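Local coordinates for Phosphoglucomutase/phosphomannomutase family protein (Burkholderia thailandensis, PDB 3UW2), which probably catalyses intramolecular phosphate transfer on hexose phosphates, as a metal-dependent member of the phosphohexose mutase family, at residues Ile259-Val272 against Asp362-Leu375. Residues are numbered along the deposited sequence; the frame is centred on the assembly and turned at random.
With ZN (zinc ion), chain K.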
loop_
_atom_site.group_PDB
_atom_site.type_symbol
_atom_site.label_atom_id
_atom_site.label_comp_id
_atom_site.label_asym_id
_atom_site.label_seq_id
_atom_site.Cartn_x
_atom_site.Cartn_y
_atom_site.Cartn_z
ATOM N N ILE A 259 11.959 -18.596 -4.014
ATOM C CA ILE A 259 10.824 -17.691 -3.877
ATOM C C ILE A 259 11.142 -16.387 -4.602
ATOM O O ILE A 259 12.291 -15.960 -4.563
ATOM C CB ILE A 259 10.589 -17.424 -2.351
ATOM C CG1 ILE A 259 9.899 -18.674 -1.710
ATOM C CG2 ILE A 259 9.779 -16.175 -2.071
ATOM C CD1 ILE A 259 8.534 -19.027 -2.297
ATOM N N GLY A 260 10.132 -15.753 -5.229
ATOM C CA GLY A 260 10.321 -14.464 -5.912
ATOM C C GLY A 260 9.607 -13.311 -5.234
ATOM O O GLY A 260 8.437 -13.465 -4.856
ATOM N N PHE A 261 10.316 -12.191 -4.981
ATOM C CA PHE A 261 9.652 -10.977 -4.407
ATOM C C PHE A 261 9.745 -9.853 -5.448
ATOM O O PHE A 261 10.802 -9.613 -6.001
ATOM C CB PHE A 261 10.398 -10.435 -3.183
ATOM C CG PHE A 261 10.221 -11.225 -1.901
ATOM C CD1 PHE A 261 9.327 -12.294 -1.804
ATOM C CD2 PHE A 261 10.942 -10.831 -0.755
ATOM C CE1 PHE A 261 9.175 -12.989 -0.597
ATOM C CE2 PHE A 261 10.825 -11.532 0.448
ATOM C CZ PHE A 261 9.913 -12.599 0.535
ATOM N N ALA A 262 8.647 -9.149 -5.698
ATOM C CA ALA A 262 8.660 -7.983 -6.608
ATOM C C ALA A 262 8.061 -6.758 -5.889
ATOM O O ALA A 262 7.035 -6.904 -5.224
ATOM C CB ALA A 262 7.875 -8.296 -7.860
ATOM N N PHE A 263 8.739 -5.590 -5.957
ATOM C CA PHE A 263 8.321 -4.435 -5.194
ATOM C C PHE A 263 7.717 -3.458 -6.140
ATOM O O PHE A 263 8.096 -3.408 -7.310
ATOM C CB PHE A 263 9.527 -3.812 -4.472
ATOM C CG PHE A 263 10.046 -4.656 -3.359
ATOM C CD1 PHE A 263 9.361 -4.706 -2.144
ATOM C CD2 PHE A 263 11.200 -5.402 -3.506
ATOM C CE1 PHE A 263 9.860 -5.477 -1.099
ATOM C CE2 PHE A 263 11.680 -6.193 -2.481
ATOM C CZ PHE A 263 11.015 -6.219 -1.263
ATOM N N ASP A 264 6.782 -2.668 -5.653
ATOM C CA ASP A 264 6.312 -1.559 -6.440
ATOM C C ASP A 264 7.329 -0.401 -6.312
ATOM O O ASP A 264 8.328 -0.535 -5.609
ATOM C CB ASP A 264 4.899 -1.155 -6.035
ATOM C CG ASP A 264 4.851 -0.358 -4.759
ATOM O OD1 ASP A 264 5.766 -0.367 -3.907
ATOM O OD2 ASP A 264 3.780 0.207 -4.591
ATOM N N GLY A 265 7.100 0.701 -7.029
ATOM C CA GLY A 265 8.210 1.680 -7.193
ATOM C C GLY A 265 8.661 2.382 -5.943
ATOM O O GLY A 265 9.789 2.863 -5.910
ATOM N N ASP A 266 7.823 2.461 -4.876
ATOM C CA ASP A 266 8.346 3.071 -3.659
ATOM C C ASP A 266 8.474 2.095 -2.467
ATOM O O ASP A 266 8.802 2.509 -1.334
ATOM C CB ASP A 266 7.528 4.347 -3.262
ATOM C CG ASP A 266 6.085 4.016 -2.907
ATOM O OD1 ASP A 266 5.658 2.954 -3.378
ATOM O OD2 ASP A 266 5.343 4.740 -2.188
ATOM N N GLY A 267 8.201 0.825 -2.689
ATOM C CA GLY A 267 8.489 -0.202 -1.659
ATOM C C GLY A 267 7.346 -0.350 -0.595
ATOM O O GLY A 267 7.544 -0.975 0.417
ATOM N N ASP A 268 6.177 0.245 -0.786
ATOM C CA ASP A 268 5.119 0.001 0.247
ATOM C C ASP A 268 4.184 -1.171 -0.199
ATOM O O ASP A 268 3.160 -1.433 0.426
ATOM C CB ASP A 268 4.367 1.278 0.624
ATOM C CG ASP A 268 3.512 1.791 -0.502
ATOM O OD1 ASP A 268 3.568 1.160 -1.560
ATOM O OD2 ASP A 268 2.813 2.824 -0.365
ATOM N N ARG A 269 4.560 -1.877 -1.279
ATOM C CA ARG A 269 3.820 -3.062 -1.684
ATOM C C ARG A 269 4.770 -4.181 -2.119
ATOM O O ARG A 269 5.764 -3.915 -2.839
ATOM C CB ARG A 269 2.856 -2.780 -2.835
ATOM C CG ARG A 269 1.742 -1.812 -2.501
ATOM C CD ARG A 269 0.688 -1.789 -3.619
ATOM N NE ARG A 269 1.119 -0.991 -4.763
ATOM C CZ ARG A 269 0.487 -0.931 -5.939
ATOM N NH1 ARG A 269 -0.642 -1.620 -6.154
ATOM N NH2 ARG A 269 0.988 -0.169 -6.908
ATOM N N LEU A 270 4.446 -5.411 -1.717
ATOM C CA LEU A 270 5.215 -6.614 -2.085
ATOM C C LEU A 270 4.329 -7.593 -2.886
ATOM O O LEU A 270 3.202 -7.940 -2.440
ATOM C CB LEU A 270 5.718 -7.331 -0.808
ATOM C CG LEU A 270 6.380 -8.718 -0.972
ATOM C CD1 LEU A 270 7.765 -8.582 -1.528
ATOM C CD2 LEU A 270 6.422 -9.428 0.384
ATOM N N GLY A 271 4.858 -8.006 -4.048
ATOM C CA GLY A 271 4.329 -9.152 -4.838
ATOM C C GLY A 271 5.151 -10.406 -4.557
ATOM O O GLY A 271 6.381 -10.312 -4.421
ATOM N N VAL A 272 4.494 -11.579 -4.506
ATOM C CA VAL A 272 5.106 -12.852 -4.081
ATOM C C VAL A 272 4.736 -13.878 -5.115
ATOM O O VAL A 272 3.552 -14.073 -5.431
ATOM C CB VAL A 272 4.556 -13.343 -2.682
ATOM C CG1 VAL A 272 5.101 -14.739 -2.325
ATOM C CG2 VAL A 272 4.863 -12.333 -1.578
ATOM N N ASP A 362 2.251 0.406 6.585
ATOM C CA ASP A 362 2.462 -0.519 5.504
ATOM C C ASP A 362 3.933 -0.413 5.015
ATOM O O ASP A 362 4.504 0.691 4.904
ATOM C CB ASP A 362 1.425 -0.286 4.355
ATOM C CG ASP A 362 1.288 1.188 3.936
ATOM O OD1 ASP A 362 1.494 2.078 4.815
ATOM O OD2 ASP A 362 0.930 1.462 2.713
ATOM N N ASP A 363 4.532 -1.559 4.751
ATOM C CA ASP A 363 5.962 -1.617 4.394
ATOM C C ASP A 363 6.180 -2.949 3.645
ATOM O O ASP A 363 6.129 -4.023 4.227
ATOM C CB ASP A 363 6.803 -1.587 5.707
ATOM C CG ASP A 363 8.302 -1.584 5.447
ATOM O OD1 ASP A 363 8.728 -2.099 4.370
ATOM O OD2 ASP A 363 9.050 -1.087 6.337
ATOM N N GLY A 364 6.427 -2.856 2.356
ATOM C CA GLY A 364 6.751 -4.004 1.533
ATOM C C GLY A 364 8.023 -4.754 1.927
ATOM O O GLY A 364 8.091 -5.994 1.770
ATOM N N LEU A 365 9.040 -4.021 2.395
ATOM C CA LEU A 365 10.326 -4.624 2.729
ATOM C C LEU A 365 10.210 -5.376 4.085
ATOM O O LEU A 365 10.771 -6.461 4.237
ATOM C CB LEU A 365 11.423 -3.551 2.895
ATOM C CG LEU A 365 12.077 -3.016 1.589
ATOM C CD1 LEU A 365 11.133 -2.182 0.734
ATOM C CD2 LEU A 365 13.284 -2.143 2.002
ATOM N N TYR A 366 9.553 -4.747 5.068
ATOM C CA TYR A 366 9.228 -5.424 6.291
ATOM C C TYR A 366 8.308 -6.613 6.071
ATOM O O TYR A 366 8.518 -7.653 6.670
ATOM C CB TYR A 366 8.594 -4.441 7.309
ATOM C CG TYR A 366 8.492 -5.059 8.678
ATOM C CD1 TYR A 366 9.655 -5.357 9.428
ATOM C CD2 TYR A 366 7.242 -5.377 9.245
ATOM C CE1 TYR A 366 9.573 -5.997 10.705
ATOM C CE2 TYR A 366 7.147 -5.981 10.499
ATOM C CZ TYR A 366 8.322 -6.232 11.243
ATOM O OH TYR A 366 8.198 -6.818 12.476
ATOM N N THR A 367 7.285 -6.473 5.221
ATOM C CA THR A 367 6.396 -7.645 4.969
ATOM C C THR A 367 7.266 -8.778 4.384
ATOM O O THR A 367 7.094 -9.941 4.754
ATOM C CB THR A 367 5.280 -7.230 3.970
ATOM O OG1 THR A 367 4.499 -6.199 4.589
ATOM C CG2 THR A 367 4.372 -8.424 3.526
ATOM N N GLY A 368 8.173 -8.447 3.452
ATOM C CA GLY A 368 9.059 -9.454 2.885
ATOM C C GLY A 368 9.831 -10.189 3.988
ATOM O O GLY A 368 9.945 -11.395 3.973
ATOM N N ALA A 369 10.369 -9.441 4.942
ATOM C CA ALA A 369 11.122 -10.028 6.010
ATOM C C ALA A 369 10.220 -10.918 6.877
ATOM O O ALA A 369 10.637 -12.017 7.284
ATOM C CB ALA A 369 11.773 -8.915 6.840
ATOM N N ARG A 370 8.979 -10.477 7.132
ATOM C CA ARG A 370 8.108 -11.232 7.992
ATOM C C ARG A 370 7.726 -12.510 7.251
ATOM O O ARG A 370 7.536 -13.538 7.876
ATOM C CB ARG A 370 6.845 -10.433 8.366
ATOM C CG ARG A 370 7.109 -9.309 9.406
ATOM C CD ARG A 370 7.446 -9.881 10.782
ATOM N NE ARG A 370 6.234 -10.492 11.420
ATOM C CZ ARG A 370 5.455 -9.889 12.319
ATOM N NH1 ARG A 370 5.764 -8.655 12.818
ATOM N NH2 ARG A 370 4.412 -10.552 12.803
ATOM N N LEU A 371 7.597 -12.427 5.921
ATOM C CA LEU A 371 7.204 -13.625 5.108
ATOM C C LEU A 371 8.398 -14.624 5.153
ATOM O O LEU A 371 8.218 -15.806 5.433
ATOM C CB LEU A 371 6.880 -13.155 3.696
ATOM C CG LEU A 371 6.529 -14.267 2.696
ATOM C CD1 LEU A 371 5.444 -15.153 3.281
ATOM C CD2 LEU A 371 6.105 -13.662 1.377
ATOM N N LEU A 372 9.636 -14.133 4.965
ATOM C CA LEU A 372 10.818 -15.022 5.058
ATOM C C LEU A 372 10.937 -15.702 6.459
ATOM O O LEU A 372 11.364 -16.837 6.573
ATOM C CB LEU A 372 12.096 -14.249 4.742
ATOM C CG LEU A 372 12.347 -13.648 3.351
ATOM C CD1 LEU A 372 13.566 -12.764 3.365
ATOM C CD2 LEU A 372 12.561 -14.821 2.414
ATOM N N GLU A 373 10.608 -14.994 7.524
ATOM C CA GLU A 373 10.650 -15.585 8.863
ATOM C C GLU A 373 9.788 -16.873 8.937
ATOM O O GLU A 373 10.199 -17.877 9.558
ATOM C CB GLU A 373 10.099 -14.575 9.869
ATOM C CG GLU A 373 10.068 -15.091 11.312
ATOM C CD GLU A 373 9.578 -14.011 12.270
ATOM O OE1 GLU A 373 8.352 -13.640 12.271
ATOM O OE2 GLU A 373 10.432 -13.516 13.002
ATOM N N ILE A 374 8.602 -16.803 8.331
ATOM C CA ILE A 374 7.675 -17.914 8.284
ATOM C C ILE A 374 8.109 -18.990 7.281
ATOM O O ILE A 374 8.158 -20.174 7.645
ATOM C CB ILE A 374 6.252 -17.439 7.951
ATOM C CG1 ILE A 374 5.712 -16.513 9.082
ATOM C CG2 ILE A 374 5.314 -18.635 7.736
ATOM C CD1 ILE A 374 4.444 -15.765 8.754
ATOM N N LEU A 375 8.391 -18.591 6.029
ATOM C CA LEU A 375 8.789 -19.511 4.946
ATOM C C LEU A 375 10.063 -20.287 5.317
ATOM O O LEU A 375 10.192 -21.484 5.025
ATOM C CB LEU A 375 9.045 -18.723 3.651
ATOM C CG LEU A 375 7.792 -18.084 3.013
ATOM C CD1 LEU A 375 8.150 -17.473 1.651
ATOM C CD2 LEU A 375 6.615 -19.043 2.941
HETATM ZN ZN ZN K . 3.640 2.092 -3.480
HETATM O O HOH W 1 1.748 3.972 1.779
HETATM O O HOH W 2 3.263 -3.559 2.674
#
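L270 turns its CB toward helix 364-375 and packs on G364, T367 and G368. L270 CB sits 3.8 Å from G364 O; its CG stands anti to the backbone N (chi1 172°), and with chi2 near 75° this sends L270 CD2 against the helix backbone at G368 CA (3.6 Å), with T367 CG2 a little farther off. L270 CD1 turns back to its own hairpin, 3.6 Å from F261 CG. Two residues along the strand, V272 CG2 meets L371 CD2 tip to tip at 3.5 Å, a tight fit. The same L371 methyl reaches the F261 ring at CE1, while the CE2 and CZ corner of that ring lies against G368 O and L372. F263 brings its edge to G364 O, with CE1 3.4 Å away. G364, with no side chain, lies against the G267 carbonyl and the R269 backbone, and G368 lets the F261 ring and L270 reach the helix backbone. Strands 259-263 and 270-273 form an antiparallel hairpin at one side of the second alpha/beta/alpha domain's sheet, and the helix packed on it belongs to the third, so this is an interdomain seam. The hairpin's loop is the metal-binding one: D264, D266 and D268 each give one carboxylate oxygen to the zinc ion. From within that loop, G267 O accepts from G364 N (2.9 Å), tying it to the helix start. The carboxylates of D268 and D362 lie side by side, their planes 34° apart, and a water donates to OD2 of both. K140 pairs with D268 OD2 and H351 bonds D362 OD2, probably easing their repulsion.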